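Local coordinates for protein of unknown function (Shewanella baltica, PDB 2Q9R) that is of unknown function but folds as an all-helical DUF416 protein whose two-subunit assembly binds benzoic acid in a pocket, at residues M31-N34 with Y35-F38; E88-G91 with V92-M96; G182-K185 with D186-T190. One frame throughout, in Å; residues are numbered along the deposited sequence.

Interaction 1: residues M31-N34 with Y35-F38. With BEZ (benzoic acid), chain E.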
loop_
_atom_site.group_PDB
_atom_site.type_symbol
_atom_site.label_atom_id
_atom_site.label_comp_id
_atom_site.label_asym_id
_atom_site.label_seq_id
_atom_site.Cartn_x
_atom_site.Cartn_y
_atom_site.Cartn_z
HETATM N N MSE A 31 5.740 -13.408 -2.249
HETATM C CA MSE A 31 4.465 -13.468 -2.951
HETATM C C MSE A 31 3.411 -14.441 -2.358
HETATM O O MSE A 31 2.213 -14.325 -2.673
HETATM C CB MSE A 31 4.722 -13.916 -4.397
HETATM C CG MSE A 31 5.617 -13.009 -5.259
HETATM SE SE MSE A 31 6.061 -13.900 -6.914
HETATM C CE MSE A 31 7.668 -13.034 -7.276
ATOM N N LEU A 32 3.822 -15.389 -1.512
ATOM C CA LEU A 32 2.898 -16.415 -1.049
ATOM C C LEU A 32 1.534 -15.926 -0.494
ATOM O O LEU A 32 0.496 -16.533 -0.762
ATOM C CB LEU A 32 3.595 -17.308 -0.025
ATOM C CG LEU A 32 2.845 -18.508 0.535
ATOM C CD1 LEU A 32 2.373 -19.452 -0.619
ATOM C CD2 LEU A 32 3.730 -19.276 1.556
ATOM N N PRO A 33 1.536 -14.892 0.351
ATOM C CA PRO A 33 0.245 -14.411 0.870
ATOM C C PRO A 33 -0.800 -14.087 -0.191
ATOM O O PRO A 33 -2.001 -14.223 0.049
ATOM C CB PRO A 33 0.637 -13.172 1.646
ATOM C CG PRO A 33 2.039 -13.466 2.105
ATOM C CD PRO A 33 2.664 -14.134 0.926
ATOM N N ASN A 34 -0.350 -13.651 -1.360
ATOM C CA ASN A 34 -1.256 -13.362 -2.423
ATOM C C ASN A 34 -2.025 -14.627 -2.820
ATOM O O ASN A 34 -3.233 -14.592 -3.030
ATOM C CB ASN A 34 -0.496 -12.807 -3.625
ATOM C CG ASN A 34 0.195 -11.473 -3.351
ATOM O OD1 ASN A 34 -0.212 -10.669 -2.487
ATOM N ND2 ASN A 34 1.268 -11.229 -4.101
ATOM N N TYR A 35 -1.320 -15.741 -2.950
ATOM C CA TYR A 35 -1.962 -17.010 -3.341
ATOM C C TYR A 35 -2.868 -17.469 -2.202
ATOM O O TYR A 35 -4.031 -17.835 -2.410
ATOM C CB TYR A 35 -0.937 -18.061 -3.759
ATOM C CG TYR A 35 -1.600 -19.275 -4.303
ATOM C CD1 TYR A 35 -2.159 -20.233 -3.436
ATOM C CD2 TYR A 35 -1.720 -19.471 -5.680
ATOM C CE1 TYR A 35 -2.799 -21.307 -3.905
ATOM C CE2 TYR A 35 -2.345 -20.594 -6.176
ATOM C CZ TYR A 35 -2.880 -21.504 -5.289
ATOM O OH TYR A 35 -3.525 -22.580 -5.792
ATOM N N GLN A 36 -2.375 -17.323 -0.973
ATOM C CA GLN A 36 -3.128 -17.765 0.187
ATOM C C GLN A 36 -4.455 -17.013 0.291
ATOM O O GLN A 36 -5.500 -17.617 0.544
ATOM C CB GLN A 36 -2.310 -17.579 1.465
ATOM C CG GLN A 36 -1.163 -18.563 1.586
ATOM C CD GLN A 36 -0.215 -18.203 2.688
ATOM O OE1 GLN A 36 0.105 -17.040 2.876
ATOM N NE2 GLN A 36 0.273 -19.203 3.406
ATOM N N LEU A 37 -4.407 -15.704 0.122
ATOM C CA LEU A 37 -5.612 -14.899 0.252
ATOM C C LEU A 37 -6.624 -15.271 -0.853
ATOM O O LEU A 37 -7.785 -15.522 -0.589
ATOM C CB LEU A 37 -5.291 -13.397 0.218
ATOM C CG LEU A 37 -6.517 -12.467 0.509
ATOM C CD1 LEU A 37 -7.124 -12.782 1.876
ATOM C CD2 LEU A 37 -6.162 -10.976 0.344
ATOM N N PHE A 38 -6.166 -15.292 -2.098
ATOM C CA PHE A 38 -7.018 -15.658 -3.206
ATOM C C PHE A 38 -7.694 -17.023 -2.986
ATOM O O PHE A 38 -8.889 -17.206 -3.250
ATOM C CB PHE A 38 -6.222 -15.665 -4.505
ATOM C CG PHE A 38 -6.960 -16.311 -5.648
ATOM C CD1 PHE A 38 -8.018 -15.656 -6.241
ATOM C CD2 PHE A 38 -6.617 -17.571 -6.108
ATOM C CE1 PHE A 38 -8.690 -16.220 -7.275
ATOM C CE2 PHE A 38 -7.322 -18.156 -7.170
ATOM C CZ PHE A 38 -8.344 -17.478 -7.749
HETATM C C BEZ E . -7.048 -8.112 -3.751
HETATM O O1 BEZ E . -6.608 -7.060 -3.185
HETATM O O2 BEZ E . -8.130 -8.128 -4.414
HETATM C C1 BEZ E . -6.278 -9.381 -3.622
HETATM C C2 BEZ E . -6.959 -10.611 -3.465
HETATM C C3 BEZ E . -6.206 -11.777 -3.340
HETATM C C4 BEZ E . -4.815 -11.721 -3.383
HETATM C C5 BEZ E . -4.157 -10.499 -3.535
HETATM C C6 BEZ E . -4.892 -9.308 -3.669
#
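Q36 lays its side chain back over L32 and P33, one turn earlier in helix 17-42, and shows how a long polar residue can pack against its own helix. CG lies anti to the carbonyl carbon (chi1 -72°), which turns the chain back toward the preceding turn; beyond CG it runs extended. CB rests near the carbonyl oxygens of L32 and P33. CG comes to 3.5 Å from L32 O, and CD sits 3.8 Å from CG of L32. At the amide the two branches part company: OE1 approaches CA of P33 at 3.3 Å, whereas NE2 lies against CG and CD2 of L32. The backbone beneath is held by i to i+4 bonds: Q36 N to L32 O is nearly straight (165°), and L37 N to P33 O and F38 N to N34 O follow it. P33 has no N-H to give and the helix is kinked here. On another side, N34 O stands 3.3 Å from C4 of the benzoic acid, and CD2 of L37 packs on its C3 at 3.8 Å. The N34 amide is held by S193 and N194. L32 and Y35 pack on L50 of helix 47-62, F38 rests on V92 and A95 of helix 92-111, and the selenomethionine M31 touches both that helix and helix 120-136.

Interaction 2: residues E88-G91 with V92-M96. With BEZ (benzoic acid), chain E; SO4 (sulfate ion), chain B.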
loop_
_atom_site.group_PDB
_atom_site.type_symbol
_atom_site.label_atom_id
_atom_site.label_comp_id
_atom_site.label_asym_id
_atom_site.label_seq_id
_atom_site.Cartn_x
_atom_site.Cartn_y
_atom_site.Cartn_z
ATOM N N GLU A 88 -13.982 -13.599 -11.339
ATOM C CA GLU A 88 -14.183 -12.151 -11.454
ATOM C C GLU A 88 -13.271 -11.359 -10.513
ATOM O O GLU A 88 -12.937 -10.216 -10.792
ATOM C CB GLU A 88 -15.610 -11.767 -11.114
ATOM C CG GLU A 88 -16.653 -12.233 -12.127
ATOM C CD GLU A 88 -18.010 -11.590 -11.874
ATOM O OE1 GLU A 88 -18.050 -10.490 -11.263
ATOM O OE2 GLU A 88 -19.032 -12.184 -12.281
ATOM N N ALA A 89 -12.918 -11.949 -9.384
ATOM C CA ALA A 89 -12.057 -11.284 -8.403
ATOM C C ALA A 89 -10.682 -10.982 -9.000
ATOM O O ALA A 89 -10.138 -11.795 -9.732
ATOM C CB ALA A 89 -11.944 -12.117 -7.147
ATOM N N TYR A 90 -10.136 -9.803 -8.681
ATOM C CA TYR A 90 -8.833 -9.369 -9.178
ATOM C C TYR A 90 -7.706 -10.326 -8.700
ATOM O O TYR A 90 -6.706 -10.524 -9.408
ATOM C CB TYR A 90 -8.491 -7.899 -8.768
ATOM C CG TYR A 90 -7.155 -7.489 -9.346
ATOM C CD1 TYR A 90 -7.039 -7.116 -10.681
ATOM C CD2 TYR A 90 -5.997 -7.583 -8.589
ATOM C CE1 TYR A 90 -5.815 -6.795 -11.243
ATOM C CE2 TYR A 90 -4.762 -7.275 -9.136
ATOM C CZ TYR A 90 -4.666 -6.906 -10.471
ATOM O OH TYR A 90 -3.432 -6.590 -11.000
ATOM N N GLY A 91 -7.872 -10.884 -7.498
ATOM C CA GLY A 91 -6.850 -11.726 -6.861
ATOM C C GLY A 91 -6.342 -12.878 -7.699
ATOM O O GLY A 91 -5.215 -13.374 -7.489
ATOM N N VAL A 92 -7.129 -13.321 -8.666
ATOM C CA VAL A 92 -6.654 -14.350 -9.576
ATOM C C VAL A 92 -5.307 -13.953 -10.193
ATOM O O VAL A 92 -4.437 -14.797 -10.379
ATOM C CB VAL A 92 -7.698 -14.704 -10.674
ATOM C CG1 VAL A 92 -7.941 -13.515 -11.637
ATOM C CG2 VAL A 92 -7.268 -15.989 -11.408
ATOM N N TYR A 93 -5.108 -12.652 -10.455
ATOM C CA TYR A 93 -3.903 -12.200 -11.107
ATOM C C TYR A 93 -2.648 -12.319 -10.239
ATOM O O TYR A 93 -1.694 -12.961 -10.647
ATOM C CB TYR A 93 -4.104 -10.813 -11.726
ATOM C CG TYR A 93 -5.138 -10.835 -12.847
ATOM C CD1 TYR A 93 -4.836 -11.387 -14.080
ATOM C CD2 TYR A 93 -6.422 -10.342 -12.644
ATOM C CE1 TYR A 93 -5.774 -11.457 -15.107
ATOM C CE2 TYR A 93 -7.358 -10.376 -13.675
ATOM C CZ TYR A 93 -7.033 -10.945 -14.899
ATOM O OH TYR A 93 -7.970 -10.993 -15.911
ATOM N N PRO A 94 -2.624 -11.692 -9.056
ATOM C CA PRO A 94 -1.456 -11.958 -8.209
ATOM C C PRO A 94 -1.255 -13.423 -7.776
ATOM O O PRO A 94 -0.102 -13.862 -7.615
ATOM C CB PRO A 94 -1.650 -11.022 -6.992
ATOM C CG PRO A 94 -3.006 -10.424 -7.109
ATOM C CD PRO A 94 -3.543 -10.696 -8.487
ATOM N N ALA A 95 -2.343 -14.164 -7.567
ATOM C CA ALA A 95 -2.256 -15.591 -7.224
ATOM C C ALA A 95 -1.565 -16.367 -8.338
ATOM O O ALA A 95 -0.639 -17.130 -8.075
ATOM C CB ALA A 95 -3.643 -16.181 -6.931
HETATM N N MSE A 96 -2.022 -16.162 -9.577
HETATM C CA MSE A 96 -1.398 -16.764 -10.734
HETATM C C MSE A 96 0.096 -16.455 -10.835
HETATM O O MSE A 96 0.900 -17.343 -11.141
HETATM C CB MSE A 96 -2.115 -16.299 -12.005
HETATM C CG MSE A 96 -1.619 -16.943 -13.253
HETATM SE SE MSE A 96 -2.518 -16.251 -14.786
HETATM C CE MSE A 96 -4.081 -15.165 -13.914
HETATM C C BEZ E . -7.048 -8.112 -3.751
HETATM O O1 BEZ E . -6.608 -7.060 -3.185
HETATM O O2 BEZ E . -8.130 -8.128 -4.414
HETATM C C1 BEZ E . -6.278 -9.381 -3.622
HETATM C C2 BEZ E . -6.959 -10.611 -3.465
HETATM C C3 BEZ E . -6.206 -11.777 -3.340
HETATM C C4 BEZ E . -4.815 -11.721 -3.383
HETATM C C5 BEZ E . -4.157 -10.499 -3.535
HETATM C C6 BEZ E . -4.892 -9.308 -3.669
HETATM S S SO4 B . -15.211 -14.905 -8.011
HETATM O O1 SO4 B . -16.569 -15.067 -8.532
HETATM O O2 SO4 B . -14.863 -16.132 -7.295
HETATM O O3 SO4 B . -14.230 -14.713 -9.059
HETATM O O4 SO4 B . -15.218 -13.717 -7.142
#
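Y90 and Y93 meet where the loop of residues 88-91 runs into helix 92-111. CD1 of Y90 lies 3.8 Å from CD2 of Y93, the ring planes are inclined at 43°, and CB of Y93 stands over one face of the Y90 ring toward its rim. CE2 of the Y90 ring also touches CD of P94 at 3.7 Å. Y90 O takes the N-H of Y93 at 2.9 Å and meets the edge of the Y93 ring through CD2. A type I beta turn from A89 to V92 leads into the helix, with P94 in its first turn; the first i to i+4 bond, A95 N to G91 O (3.0 Å), is nearly straight at 163°. The packed side continues at G91, which has no side chain and lets the benzoic acid ring lie close to its backbone: CA of G91 is 3.6 Å from C2 of the ligand, and CG of P94 touches C5 of the same ring. The other end is looser and reaches solvent: E88 extends outward, while the N-H of A89 binds O3 of a sulfate, probably from the crystallisation liquor, at 3.1 Å.

Interaction 3: residues G182-K185 with D186-T190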
loop_
_atom_site.group_PDB
_atom_site.type_symbol
_atom_site.label_atom_id
_atom_site.label_comp_id
_atom_site.label_asym_id
_atom_site.label_seq_id
_atom_site.Cartn_x
_atom_site.Cartn_y
_atom_site.Cartn_z
ATOM N N GLY A 182 18.718 -16.194 7.257
ATOM C CA GLY A 182 18.333 -14.878 7.727
ATOM C C GLY A 182 17.361 -14.192 6.790
ATOM O O GLY A 182 16.432 -13.529 7.224
ATOM N N LEU A 183 17.581 -14.341 5.498
ATOM C CA LEU A 183 16.669 -13.764 4.528
ATOM C C LEU A 183 15.303 -14.458 4.609
ATOM O O LEU A 183 14.278 -13.799 4.634
ATOM C CB LEU A 183 17.259 -13.813 3.115
ATOM C CG LEU A 183 18.414 -12.843 2.880
ATOM C CD1 LEU A 183 18.937 -13.103 1.482
ATOM C CD2 LEU A 183 18.020 -11.384 3.072
ATOM N N ARG A 184 15.300 -15.770 4.703
ATOM C CA ARG A 184 14.047 -16.505 4.784
ATOM C C ARG A 184 13.254 -16.092 6.007
ATOM O O ARG A 184 12.045 -15.840 5.911
ATOM C CB ARG A 184 14.311 -17.987 4.846
ATOM C CG ARG A 184 13.064 -18.867 4.901
ATOM C CD ARG A 184 13.452 -20.235 5.400
ATOM N NE ARG A 184 12.649 -21.297 4.825
ATOM C CZ ARG A 184 11.602 -21.894 5.387
ATOM N NH1 ARG A 184 11.178 -21.544 6.610
ATOM N NH2 ARG A 184 10.979 -22.875 4.703
ATOM N N LYS A 185 13.936 -16.052 7.149
ATOM C CA LYS A 185 13.306 -15.664 8.416
ATOM C C LYS A 185 12.772 -14.249 8.350
ATOM O O LYS A 185 11.644 -14.003 8.754
ATOM C CB LYS A 185 14.306 -15.836 9.569
ATOM C CG LYS A 185 13.790 -15.398 10.941
ATOM C CD LYS A 185 14.658 -15.971 12.087
ATOM C CE LYS A 185 15.539 -14.878 12.766
ATOM N NZ LYS A 185 14.786 -13.828 13.540
ATOM N N ASP A 186 13.557 -13.321 7.813
ATOM C CA ASP A 186 13.093 -11.944 7.643
ATOM C C ASP A 186 11.800 -11.860 6.820
ATOM O O ASP A 186 10.880 -11.172 7.228
ATOM C CB ASP A 186 14.158 -11.047 6.975
ATOM C CG ASP A 186 15.367 -10.739 7.889
ATOM O OD1 ASP A 186 15.291 -10.951 9.138
ATOM O OD2 ASP A 186 16.404 -10.270 7.337
ATOM N N ILE A 187 11.758 -12.545 5.675
ATOM C CA ILE A 187 10.628 -12.459 4.735
ATOM C C ILE A 187 9.388 -13.062 5.408
ATOM O O ILE A 187 8.307 -12.477 5.396
ATOM C CB ILE A 187 10.912 -13.225 3.398
ATOM C CG1 ILE A 187 12.122 -12.674 2.620
ATOM C CG2 ILE A 187 9.670 -13.308 2.498
ATOM C CD1 ILE A 187 12.066 -11.317 2.269
ATOM N N ILE A 188 9.570 -14.225 6.018
ATOM C CA ILE A 188 8.478 -14.969 6.643
ATOM C C ILE A 188 7.943 -14.278 7.872
ATOM O O ILE A 188 6.724 -14.257 8.083
ATOM C CB ILE A 188 8.887 -16.422 6.954
ATOM C CG1 ILE A 188 8.907 -17.220 5.641
ATOM C CG2 ILE A 188 7.952 -17.035 7.994
ATOM C CD1 ILE A 188 9.463 -18.655 5.726
ATOM N N GLU A 189 8.817 -13.640 8.641
ATOM C CA GLU A 189 8.366 -12.892 9.817
ATOM C C GLU A 189 7.644 -11.591 9.459
ATOM O O GLU A 189 6.684 -11.230 10.135
ATOM C CB GLU A 189 9.509 -12.642 10.830
ATOM C CG GLU A 189 9.826 -13.894 11.690
ATOM C CD GLU A 189 11.033 -13.727 12.647
ATOM O OE1 GLU A 189 11.515 -12.584 12.853
ATOM O OE2 GLU A 189 11.502 -14.768 13.182
ATOM N N THR A 190 8.096 -10.880 8.426
ATOM C CA THR A 190 7.300 -9.770 7.922
ATOM C C THR A 190 5.922 -10.264 7.448
ATOM O O THR A 190 4.908 -9.704 7.818
ATOM C CB THR A 190 8.014 -9.019 6.802
ATOM O OG1 THR A 190 9.331 -8.679 7.232
ATOM C CG2 THR A 190 7.273 -7.784 6.434
#
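K185 and E189 form the charged contact of this helical segment, a salt bridge between NZ and OE2 at 3.4 Å whose hydrogen bond is weak. The aliphatic part contributes as well: CG of K185 lies 3.3 Å from OE2, and the lysine chain bends at chi3 (108°) and again at chi4 to bring its amine round to the carboxylate. A methyl-over-guanidinium contact lies on another side, where CD1 of I188 sits over one face of the R184 guanidinium, 3.5 Å from NH1; its touch on CG of the arginine is apolar. The outer end of R184 is engaged by a salt bridge to E55 and a cation-pi contact with W58. Among backbone bonds, D186 N to G182 O and E189 N to K185 O are both 2.9 Å. D186 O accepts twice, from T190 N and from T190 OG1 at 2.9 Å, the two donors arriving from opposite faces of its carbonyl plane. L183 and I187 pack on helix 17-42, with L183 also on helix 153-170, while the K185–E189 pair stays exposed. This is characteristic of an amphipathic alpha helix, with an i to i+4 salt bridge on its outer side and an apolar side packed into the helical fold.

From the N terminus the chain first meets interaction 1, within helix 17-42, then interaction 2 at the start of helix 92-111, and finally interaction 3 in helix 177-190. Each is made within one continuous stretch, so none closes a long loop, and they follow in series without nesting or crossing. Interactions 1 and 2 touch: CD2 of F38 lies 3.4 Å from CB of A95, and the two interactions both pack against the benzoic acid, which is hydrogen-bonded by H152 and S136 of the second subunit. Interaction 3 stands apart, its centre about 16 Å from that of interaction 1, yet its helix packs on helix 17-42, which thereby links all three.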